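Local coordinates for hemolysin-related protein (Vibrio cholerae O1 biovar El Tor str. N16961, PDB 5V6K) that probably binds glycans through its C-terminal beta-prism lectin domain, captured here with an N-acetylglucosamine-mannose disaccharide in its sugar site, at residues L27-A32 with V55-I60; Q64-E69 with T110-Q115; S72-W77 with A103-V108. All blocks are in the same frame, centred on the assembly; numbering follows the deposited sequence.

Interaction 1. Residues L27-A32 with V55-I60; sequences LRSGFA and VLRAPI. With MAN (alpha-D-mannopyranose), chain B; NAG (2-acetamido-2-deoxy-beta-D-glucopyranose), chain C.
L27 meets the other strand through its carbonyl: R57 N donates to L27 O at 3.0 Å, nearly straight at 164°. On the buried side the L27 and I60 side chains cross, with L27 CD1 4.1 Å from I60 CG1. R28, in a non-hydrogen-bonded pair with L56, brings its CA to 3.2 Å from V55 O as a CH...O contact, while its guanidinium turns away to the carbonyls of G53 and G46. S29 N donates to V55 O, closing the hydrogen-bonded pair. These two strands lie in one four-stranded antiparallel sheet of the beta-prism, with 55-61 at its edge next to 24-29.

S29 O takes two donors from opposite faces of its carbonyl plane: V55 N and, at 2.9 Å, R57 NH2. A bend at chi2 (-66°) folds the arginine back along S29, and R57 NE reaches S29 OG at 2.9 Å, giving a side-on, two-nitrogen grip. V55 CB lies over the centre of one guanidinium face. The same NH2 donates to NAG O7 at 2.8 Å, an arrangement consistent with S29 holding the group that meets the disaccharide. G30 CA then packs against the acetamido carbon, NAG C7. Beyond it F31 N donates to MAN O5 at 3.0 Å and the F31 ring lays one face against MAN C1, followed by A32 N to MAN O6 at 2.8 Å.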
loop_
_atom_site.group_PDB
_atom_site.type_symbol
_atom_site.label_atom_id
_atom_site.label_comp_id
_atom_site.label_asym_id
_atom_site.label_seq_id
_atom_site.Cartn_x
_atom_site.Cartn_y
_atom_site.Cartn_z
ATOM N N LEU A 27 -4.674 0.078 -5.605
ATOM C CA LEU A 27 -4.056 1.270 -5.053
ATOM C C LEU A 27 -4.292 2.455 -5.977
ATOM O O LEU A 27 -4.351 2.312 -7.201
ATOM C CB LEU A 27 -2.543 1.095 -4.841
ATOM C CG LEU A 27 -2.074 -0.031 -3.913
ATOM C CD1 LEU A 27 -1.858 -1.336 -4.691
ATOM C CD2 LEU A 27 -0.810 0.374 -3.155
ATOM N N ARG A 28 -4.448 3.623 -5.369
ATOM C CA ARG A 28 -4.276 4.897 -6.052
ATOM C C ARG A 28 -2.937 5.461 -5.607
ATOM O O ARG A 28 -2.613 5.420 -4.416
ATOM C CB ARG A 28 -5.399 5.885 -5.729
ATOM C CG ARG A 28 -6.716 5.618 -6.454
ATOM C CD ARG A 28 -7.685 6.795 -6.353
ATOM N NE ARG A 28 -8.595 6.692 -5.206
ATOM C CZ ARG A 28 -8.508 7.408 -4.087
ATOM N NH1 ARG A 28 -7.548 8.311 -3.918
ATOM N NH2 ARG A 28 -9.396 7.223 -3.119
ATOM N N SER A 29 -2.155 5.963 -6.557
ATOM C CA SER A 29 -0.832 6.467 -6.229
ATOM C C SER A 29 -0.472 7.618 -7.155
ATOM O O SER A 29 -1.057 7.796 -8.226
ATOM C CB SER A 29 0.230 5.367 -6.328
ATOM O OG SER A 29 0.421 4.965 -7.673
ATOM N N GLY A 30 0.503 8.401 -6.710
ATOM C CA GLY A 30 1.134 9.420 -7.524
ATOM C C GLY A 30 2.557 9.629 -7.051
ATOM O O GLY A 30 3.410 8.754 -7.226
ATOM N N PHE A 31 2.825 10.789 -6.447
ATOM C CA PHE A 31 4.078 11.006 -5.734
ATOM C C PHE A 31 4.145 10.226 -4.424
ATOM O O PHE A 31 5.230 10.119 -3.840
ATOM C CB PHE A 31 4.264 12.501 -5.448
ATOM C CG PHE A 31 4.305 13.368 -6.686
ATOM C CD1 PHE A 31 4.699 12.853 -7.912
ATOM C CD2 PHE A 31 3.953 14.708 -6.614
ATOM C CE1 PHE A 31 4.736 13.657 -9.040
ATOM C CE2 PHE A 31 3.990 15.516 -7.737
ATOM C CZ PHE A 31 4.383 14.990 -8.951
ATOM N N ALA A 32 3.022 9.690 -3.953
ATOM C CA ALA A 32 2.969 8.893 -2.731
ATOM C C ALA A 32 1.897 7.823 -2.920
ATOM O O ALA A 32 1.420 7.593 -4.035
ATOM C CB ALA A 32 2.702 9.788 -1.513
ATOM N N VAL A 55 -3.813 8.241 -9.065
ATOM C CA VAL A 55 -4.406 7.517 -10.182
ATOM C C VAL A 55 -4.622 6.072 -9.763
ATOM O O VAL A 55 -3.754 5.469 -9.123
ATOM C CB VAL A 55 -3.507 7.579 -11.436
ATOM C CG1 VAL A 55 -4.096 6.746 -12.567
ATOM C CG2 VAL A 55 -3.294 9.017 -11.871
ATOM N N LEU A 56 -5.771 5.513 -10.137
ATOM C CA LEU A 56 -6.030 4.102 -9.886
ATOM C C LEU A 56 -5.147 3.255 -10.789
ATOM O O LEU A 56 -5.141 3.432 -12.011
ATOM C CB LEU A 56 -7.502 3.777 -10.127
ATOM C CG LEU A 56 -7.922 2.329 -9.854
ATOM C CD1 LEU A 56 -7.821 2.005 -8.369
ATOM C CD2 LEU A 56 -9.333 2.060 -10.374
ATOM N N ARG A 57 -4.400 2.338 -10.187
ATOM C CA ARG A 57 -3.421 1.537 -10.902
ATOM C C ARG A 57 -3.986 0.158 -11.208
ATOM O O ARG A 57 -5.029 -0.251 -10.690
ATOM C CB ARG A 57 -2.132 1.413 -10.082
ATOM C CG ARG A 57 -1.557 2.744 -9.643
ATOM C CD ARG A 57 -1.075 3.559 -10.821
ATOM N NE ARG A 57 -0.636 4.886 -10.408
ATOM C CZ ARG A 57 -0.220 5.834 -11.238
ATOM N NH1 ARG A 57 -0.181 5.611 -12.543
ATOM N NH2 ARG A 57 0.156 7.013 -10.758
ATOM N N ALA A 58 -3.278 -0.561 -12.070
ATOM C CA ALA A 58 -3.593 -1.961 -12.271
ATOM C C ALA A 58 -3.501 -2.691 -10.933
ATOM O O ALA A 58 -2.589 -2.421 -10.142
ATOM C CB ALA A 58 -2.639 -2.596 -13.284
ATOM N N PRO A 59 -4.425 -3.601 -10.638
ATOM C CA PRO A 59 -4.385 -4.291 -9.346
ATOM C C PRO A 59 -3.181 -5.209 -9.226
ATOM O O PRO A 59 -2.603 -5.671 -10.214
ATOM C CB PRO A 59 -5.695 -5.088 -9.327
ATOM C CG PRO A 59 -6.033 -5.288 -10.749
ATOM C CD PRO A 59 -5.542 -4.066 -11.475
ATOM N N ILE A 60 -2.803 -5.462 -7.978
ATOM C CA ILE A 60 -1.739 -6.405 -7.652
ATOM C C ILE A 60 -2.380 -7.757 -7.379
ATOM O O ILE A 60 -3.265 -7.872 -6.524
ATOM C CB ILE A 60 -0.927 -5.930 -6.439
ATOM C CG1 ILE A 60 -0.333 -4.540 -6.689
ATOM C CG2 ILE A 60 0.162 -6.938 -6.089
ATOM C CD1 ILE A 60 0.633 -4.473 -7.836
HETATM C C1 MAN B . 0.628 14.025 -6.874
HETATM C C2 MAN B . -0.749 13.913 -7.551
HETATM C C3 MAN B . -1.856 13.729 -6.511
HETATM C C4 MAN B . -1.487 12.648 -5.477
HETATM C C5 MAN B . -0.113 12.943 -4.867
HETATM C C6 MAN B . 0.336 11.868 -3.892
HETATM O O1 MAN B . 0.697 15.322 -6.314
HETATM O O2 MAN B . -0.817 12.743 -8.392
HETATM O O3 MAN B . -3.101 13.408 -7.138
HETATM O O4 MAN B . -2.449 12.617 -4.437
HETATM O O5 MAN B . 0.858 13.014 -5.921
HETATM O O6 MAN B . 0.464 10.633 -4.606
HETATM C C1 NAG C . -1.201 13.080 -9.738
HETATM C C2 NAG C . -0.642 12.016 -10.674
HETATM C C3 NAG C . -1.009 12.340 -12.117
HETATM C C4 NAG C . -2.515 12.531 -12.246
HETATM C C5 NAG C . -3.017 13.548 -11.224
HETATM C C6 NAG C . -4.524 13.660 -11.204
HETATM C C7 NAG C . 1.463 10.756 -10.737
HETATM C C8 NAG C . 2.944 10.810 -10.530
HETATM N N2 NAG C . 0.801 11.898 -10.524
HETATM O O3 NAG C . -0.580 11.283 -12.967
HETATM O O4 NAG C . -2.837 12.989 -13.553
HETATM O O5 NAG C . -2.612 13.163 -9.902
HETATM O O6 NAG C . -5.007 13.975 -9.906
HETATM O O7 NAG C . 0.893 9.727 -11.080
HETATM O O HOH W 1 -4.079 -1.027 -8.175
#

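Interaction 2. Residues Q64-E69 with T110-Q115; sequences QLQSVE and TYTVPQ
Strand 65-75 pairs here with the edge strand 106-112, their short axes 4.7 Å apart at 169°, nearly antiparallel. On the other side of strand 65-75, Q66 and S67 both face T88 of strand 80-89, a classic beta bulge. Beside the bulge, V113 N donates to Q66 O at 2.9 Å, and T112 CG2 packs against that same carbonyl oxygen. V68 and Y111 form the hydrogen-bonded pair: V68 N reaches Y111 O at 2.9 Å, and Y111 N returns to V68 O.

On the face of V68 and Y111, V68 CG2 lies alongside Y111 CB at 4.1 Å. Since Y111 CG is anti to the backbone N (chi1 176°), the ring leaves this strand pair, and its hydroxyl hydrogen-bonds that of Y138. Further along, L65 CD2 touches V113 CG2 at 4.2 Å, extending the apolar contact past the strand end. The other face is polar: S67 CB sits near T112 OG1, and one water joins E69 OE2 (2.6 Å) to T110 OG1 (2.7 Å). With strands ordered 94-98, 80-89, 65-75 and 106-112, the first strand of the sheet pairs with its last, the Greek-key connection typical of the beta-prism lectin fold.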
loop_
_atom_site.group_PDB
_atom_site.type_symbol
_atom_site.label_atom_id
_atom_site.label_comp_id
_atom_site.label_asym_id
_atom_site.label_seq_id
_atom_site.Cartn_x
_atom_site.Cartn_y
_atom_site.Cartn_z
ATOM N N GLN A 64 0.055 -14.042 -6.757
ATOM C CA GLN A 64 1.321 -14.038 -7.474
ATOM C C GLN A 64 2.380 -13.195 -6.772
ATOM O O GLN A 64 3.498 -13.079 -7.280
ATOM C CB GLN A 64 1.119 -13.515 -8.903
ATOM C CG GLN A 64 0.111 -14.309 -9.735
ATOM C CD GLN A 64 -0.422 -13.537 -10.938
ATOM O OE1 GLN A 64 0.210 -12.599 -11.425
ATOM N NE2 GLN A 64 -1.597 -13.932 -11.420
ATOM N N LEU A 65 2.048 -12.595 -5.629
ATOM C CA LEU A 65 2.954 -11.681 -4.946
ATOM C C LEU A 65 3.992 -12.451 -4.138
ATOM O O LEU A 65 3.655 -13.380 -3.397
ATOM C CB LEU A 65 2.167 -10.747 -4.026
ATOM C CG LEU A 65 2.977 -9.729 -3.215
ATOM C CD1 LEU A 65 3.712 -8.758 -4.132
ATOM C CD2 LEU A 65 2.079 -8.982 -2.235
ATOM N N GLN A 66 5.253 -12.044 -4.271
ATOM C CA GLN A 66 6.358 -12.645 -3.533
ATOM C C GLN A 66 6.860 -11.762 -2.398
ATOM O O GLN A 66 7.081 -12.255 -1.291
ATOM C CB GLN A 66 7.514 -12.960 -4.486
ATOM C CG GLN A 66 8.715 -13.578 -3.804
ATOM C CD GLN A 66 9.794 -13.976 -4.788
ATOM O OE1 GLN A 66 10.717 -13.208 -5.061
ATOM N NE2 GLN A 66 9.683 -15.183 -5.330
ATOM N N SER A 67 7.076 -10.473 -2.649
ATOM C CA SER A 67 7.583 -9.602 -1.600
ATOM C C SER A 67 7.179 -8.164 -1.882
ATOM O O SER A 67 6.766 -7.807 -2.990
ATOM C CB SER A 67 9.108 -9.706 -1.458
ATOM O OG SER A 67 9.787 -9.229 -2.605
ATOM N N VAL A 68 7.292 -7.344 -0.845
ATOM C CA VAL A 68 7.063 -5.915 -0.952
ATOM C C VAL A 68 8.282 -5.187 -0.413
ATOM O O VAL A 68 8.964 -5.656 0.504
ATOM C CB VAL A 68 5.789 -5.464 -0.207
ATOM C CG1 VAL A 68 4.564 -6.043 -0.879
ATOM C CG2 VAL A 68 5.847 -5.864 1.260
ATOM N N GLU A 69 8.563 -4.043 -1.020
ATOM C CA GLU A 69 9.556 -3.090 -0.549
ATOM C C GLU A 69 8.808 -1.780 -0.331
ATOM O O GLU A 69 8.407 -1.127 -1.301
ATOM C CB GLU A 69 10.680 -2.948 -1.573
ATOM C CG GLU A 69 11.897 -2.198 -1.107
ATOM C CD GLU A 69 13.002 -2.247 -2.144
ATOM O OE1 GLU A 69 12.928 -1.483 -3.129
ATOM O OE2 GLU A 69 13.925 -3.075 -1.991
ATOM N N THR A 110 11.163 -4.286 4.108
ATOM C CA THR A 110 11.083 -5.370 3.140
ATOM C C THR A 110 10.438 -6.586 3.791
ATOM O O THR A 110 10.746 -6.924 4.937
ATOM C CB THR A 110 12.473 -5.735 2.609
ATOM O OG1 THR A 110 13.132 -4.549 2.148
ATOM C CG2 THR A 110 12.371 -6.738 1.461
ATOM N N TYR A 111 9.537 -7.237 3.058
ATOM C CA TYR A 111 8.807 -8.378 3.595
ATOM C C TYR A 111 8.454 -9.353 2.480
ATOM O O TYR A 111 7.978 -8.941 1.417
ATOM C CB TYR A 111 7.539 -7.916 4.316
ATOM C CG TYR A 111 6.686 -9.052 4.823
ATOM C CD1 TYR A 111 7.010 -9.721 5.997
ATOM C CD2 TYR A 111 5.556 -9.460 4.129
ATOM C CE1 TYR A 111 6.233 -10.764 6.466
ATOM C CE2 TYR A 111 4.772 -10.497 4.589
ATOM C CZ TYR A 111 5.113 -11.145 5.758
ATOM O OH TYR A 111 4.333 -12.181 6.215
ATOM N N THR A 112 8.685 -10.640 2.732
ATOM C CA THR A 112 8.421 -11.709 1.773
ATOM C C THR A 112 7.250 -12.549 2.269
ATOM O O THR A 112 7.296 -13.093 3.377
ATOM C CB THR A 112 9.663 -12.580 1.583
ATOM O OG1 THR A 112 10.736 -11.776 1.070
ATOM C CG2 THR A 112 9.382 -13.728 0.619
ATOM N N VAL A 113 6.220 -12.676 1.438
ATOM C CA VAL A 113 5.018 -13.424 1.806
ATOM C C VAL A 113 5.384 -14.899 1.909
ATOM O O VAL A 113 5.890 -15.473 0.932
ATOM C CB VAL A 113 3.885 -13.209 0.786
ATOM C CG1 VAL A 113 2.620 -13.946 1.222
ATOM C CG2 VAL A 113 3.597 -11.729 0.605
ATOM N N PRO A 114 5.148 -15.557 3.048
ATOM C CA PRO A 114 5.484 -16.982 3.151
ATOM C C PRO A 114 4.760 -17.814 2.105
ATOM O O PRO A 114 3.609 -17.550 1.750
ATOM C CB PRO A 114 5.034 -17.353 4.569
ATOM C CG PRO A 114 5.043 -16.071 5.318
ATOM C CD PRO A 114 4.639 -15.024 4.325
ATOM N N GLN A 115 5.453 -18.843 1.625
ATOM C CA GLN A 115 4.909 -19.695 0.580
ATOM C C GLN A 115 3.606 -20.335 1.040
ATOM O O GLN A 115 3.492 -20.815 2.172
ATOM C CB GLN A 115 5.925 -20.776 0.199
HETATM O O HOH W 2 14.940 -4.204 0.149
#

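Interaction 3. Residues S72-W77 with A103-V108; sequences SGLYNW and ASNKKV. With MAN (alpha-D-mannopyranose), chain B.
Strands 72-75 and 106-108 run antiparallel, their short axes 4.6 Å apart at 162°, and the register slips by one residue between the S72-K107 and L74-S104 pairs, a beta bulge in this beta-prism sheet. S72 and K107 exchange two bonds, the shorter being K107 N to S72 O at 2.7 Å. Past the slip, L74 N reaches S104 O at 2.7 Å and S104 N donates back to L74 O. Between the pairs G73 is almost fully extended (phi/psi -180/-173°), its CA 3.4 Å from S104 O, as the chain turns a corner at 104-105.

K107 stretches its extended methylenes beside S72, with CE 3.9 Å from S72 CB; its ammonium makes a salt bridge with E109 and a cation-pi contact with Y9. L74 leans alongside N105, and its CD2 lies near both N105 OD1 and S104 OG. A103 CB presses on L74 O at 3.2 Å, while A103 N is buried without a hydrogen-bond partner; N76 OD1 stops 3.7 Å from it. From the same strand end the Y75 ring, with W77 N above one face, offset toward the rim, extends to the sugar site, where Y75 OH approaches MAN C6 at 3.4 Å.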
loop_
_atom_site.group_PDB
_atom_site.type_symbol
_atom_site.label_atom_id
_atom_site.label_comp_id
_atom_site.label_asym_id
_atom_site.label_seq_id
_atom_site.Cartn_x
_atom_site.Cartn_y
_atom_site.Cartn_z
ATOM N N SER A 72 8.776 4.649 3.287
ATOM C CA SER A 72 8.039 5.666 4.020
ATOM C C SER A 72 8.990 6.799 4.378
ATOM O O SER A 72 10.198 6.591 4.510
ATOM C CB SER A 72 7.404 5.083 5.288
ATOM O OG SER A 72 6.633 3.931 4.991
ATOM N N GLY A 73 8.443 7.999 4.535
ATOM C CA GLY A 73 9.274 9.132 4.895
ATOM C C GLY A 73 8.453 10.396 5.031
ATOM O O GLY A 73 7.222 10.370 4.978
ATOM N N LEU A 74 9.163 11.508 5.207
ATOM C CA LEU A 74 8.537 12.824 5.326
ATOM C C LEU A 74 8.195 13.327 3.929
ATOM O O LEU A 74 9.067 13.789 3.188
ATOM C CB LEU A 74 9.460 13.792 6.059
ATOM C CG LEU A 74 8.932 15.214 6.272
ATOM C CD1 LEU A 74 7.623 15.202 7.064
ATOM C CD2 LEU A 74 9.991 16.071 6.971
ATOM N N TYR A 75 6.917 13.236 3.571
ATOM C CA TYR A 75 6.447 13.687 2.266
ATOM C C TYR A 75 6.613 15.197 2.124
ATOM O O TYR A 75 6.365 15.959 3.062
ATOM C CB TYR A 75 4.985 13.281 2.090
ATOM C CG TYR A 75 4.378 13.555 0.731
ATOM C CD1 TYR A 75 4.997 13.128 -0.438
ATOM C CD2 TYR A 75 3.156 14.202 0.623
ATOM C CE1 TYR A 75 4.424 13.365 -1.680
ATOM C CE2 TYR A 75 2.577 14.438 -0.608
ATOM C CZ TYR A 75 3.212 14.021 -1.756
ATOM O OH TYR A 75 2.620 14.263 -2.976
ATOM N N ASN A 76 7.036 15.627 0.929
ATOM C CA ASN A 76 7.408 17.024 0.722
ATOM C C ASN A 76 6.238 17.974 0.926
ATOM O O ASN A 76 6.451 19.145 1.259
ATOM C CB ASN A 76 7.967 17.233 -0.684
ATOM C CG ASN A 76 9.388 16.756 -0.830
ATOM O OD1 ASN A 76 10.090 16.490 0.145
ATOM N ND2 ASN A 76 9.824 16.650 -2.066
ATOM N N TRP A 77 5.007 17.518 0.692
ATOM C CA TRP A 77 3.838 18.355 0.912
ATOM C C TRP A 77 3.200 18.102 2.275
ATOM O O TRP A 77 2.123 18.637 2.556
ATOM C CB TRP A 77 2.828 18.167 -0.227
ATOM C CG TRP A 77 3.256 18.884 -1.487
ATOM C CD1 TRP A 77 2.990 20.182 -1.819
ATOM C CD2 TRP A 77 4.043 18.352 -2.562
ATOM N NE1 TRP A 77 3.553 20.487 -3.033
ATOM C CE2 TRP A 77 4.204 19.382 -3.511
ATOM C CE3 TRP A 77 4.622 17.105 -2.818
ATOM C CZ2 TRP A 77 4.920 19.203 -4.695
ATOM C CZ3 TRP A 77 5.333 16.931 -3.994
ATOM C CH2 TRP A 77 5.473 17.975 -4.917
ATOM N N ALA A 103 10.173 12.989 -0.975
ATOM C CA ALA A 103 10.148 12.825 0.468
ATOM C C ALA A 103 11.571 12.709 0.986
ATOM O O ALA A 103 12.475 12.265 0.274
ATOM C CB ALA A 103 9.339 11.591 0.878
ATOM N N SER A 104 11.749 13.103 2.238
ATOM C CA SER A 104 13.004 12.967 2.956
ATOM C C SER A 104 12.808 12.017 4.132
ATOM O O SER A 104 11.725 11.463 4.338
ATOM C CB SER A 104 13.496 14.334 3.433
ATOM O OG SER A 104 12.584 14.881 4.370
ATOM N N ASN A 105 13.873 11.833 4.912
ATOM C CA ASN A 105 13.833 10.985 6.105
ATOM C C ASN A 105 13.187 9.639 5.793
ATOM O O ASN A 105 12.266 9.188 6.477
ATOM C CB ASN A 105 13.090 11.681 7.249
ATOM C CG ASN A 105 13.723 12.995 7.649
ATOM O OD1 ASN A 105 13.297 14.062 7.207
ATOM N ND2 ASN A 105 14.734 12.929 8.506
ATOM N N LYS A 106 13.679 8.988 4.745
ATOM C CA LYS A 106 13.041 7.785 4.232
ATOM C C LYS A 106 13.550 6.535 4.943
ATOM O O LYS A 106 14.726 6.446 5.308
ATOM C CB LYS A 106 13.274 7.665 2.724
ATOM C CG LYS A 106 12.468 8.660 1.903
ATOM C CD LYS A 106 12.881 8.655 0.447
ATOM C CE LYS A 106 14.145 9.470 0.229
ATOM N NZ LYS A 106 14.497 9.547 -1.209
ATOM N N LYS A 107 12.640 5.582 5.155
ATOM C CA LYS A 107 12.967 4.241 5.623
ATOM C C LYS A 107 12.427 3.227 4.623
ATOM O O LYS A 107 11.452 3.493 3.913
ATOM C CB LYS A 107 12.381 3.962 7.021
ATOM C CG LYS A 107 10.854 3.900 7.078
ATOM C CD LYS A 107 10.362 3.447 8.451
ATOM C CE LYS A 107 8.846 3.263 8.471
ATOM N NZ LYS A 107 8.344 2.670 9.750
ATOM N N VAL A 108 13.063 2.060 4.559
ATOM C CA VAL A 108 12.642 0.995 3.654
ATOM C C VAL A 108 12.389 -0.261 4.473
ATOM O O VAL A 108 13.261 -0.702 5.230
ATOM C CB VAL A 108 13.681 0.727 2.550
ATOM C CG1 VAL A 108 13.111 -0.224 1.509
ATOM C CG2 VAL A 108 14.119 2.026 1.888
HETATM C C1 MAN B . 0.628 14.025 -6.874
HETATM C C2 MAN B . -0.749 13.913 -7.551
HETATM C C3 MAN B . -1.856 13.729 -6.511
HETATM C C4 MAN B . -1.487 12.648 -5.477
HETATM C C5 MAN B . -0.113 12.943 -4.867
HETATM C C6 MAN B . 0.336 11.868 -3.892
HETATM O O1 MAN B . 0.697 15.322 -6.314
HETATM O O2 MAN B . -0.817 12.743 -8.392
HETATM O O3 MAN B . -3.101 13.408 -7.138
HETATM O O4 MAN B . -2.449 12.617 -4.437
HETATM O O5 MAN B . 0.858 13.014 -5.921
HETATM O O6 MAN B . 0.464 10.633 -4.606
#

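Interactions 2 and 3 hold the same two elements, strands 65-75 and 106-112, toward opposite ends of their pairing, and touch where E69 CG meets V108 CG1 (3.5 Å). Interaction 1 belongs to another sheet, its centre about 18 Å from each of the others. All three are partly buried; interaction 1, nearest the chain centre, has one exposed touching residue, against two in interaction 2 and three in interaction 3. Interaction 1 adds an arginine grip to backbone pairing; interaction 2 adds a water link between polar side chains, interaction 3 the methylenes of K107 lying against S72. Interactions 1 and 3 both have residues touching the mannose, and F31 CB also meets Y75 OH; interaction 2 contacts neither sugar.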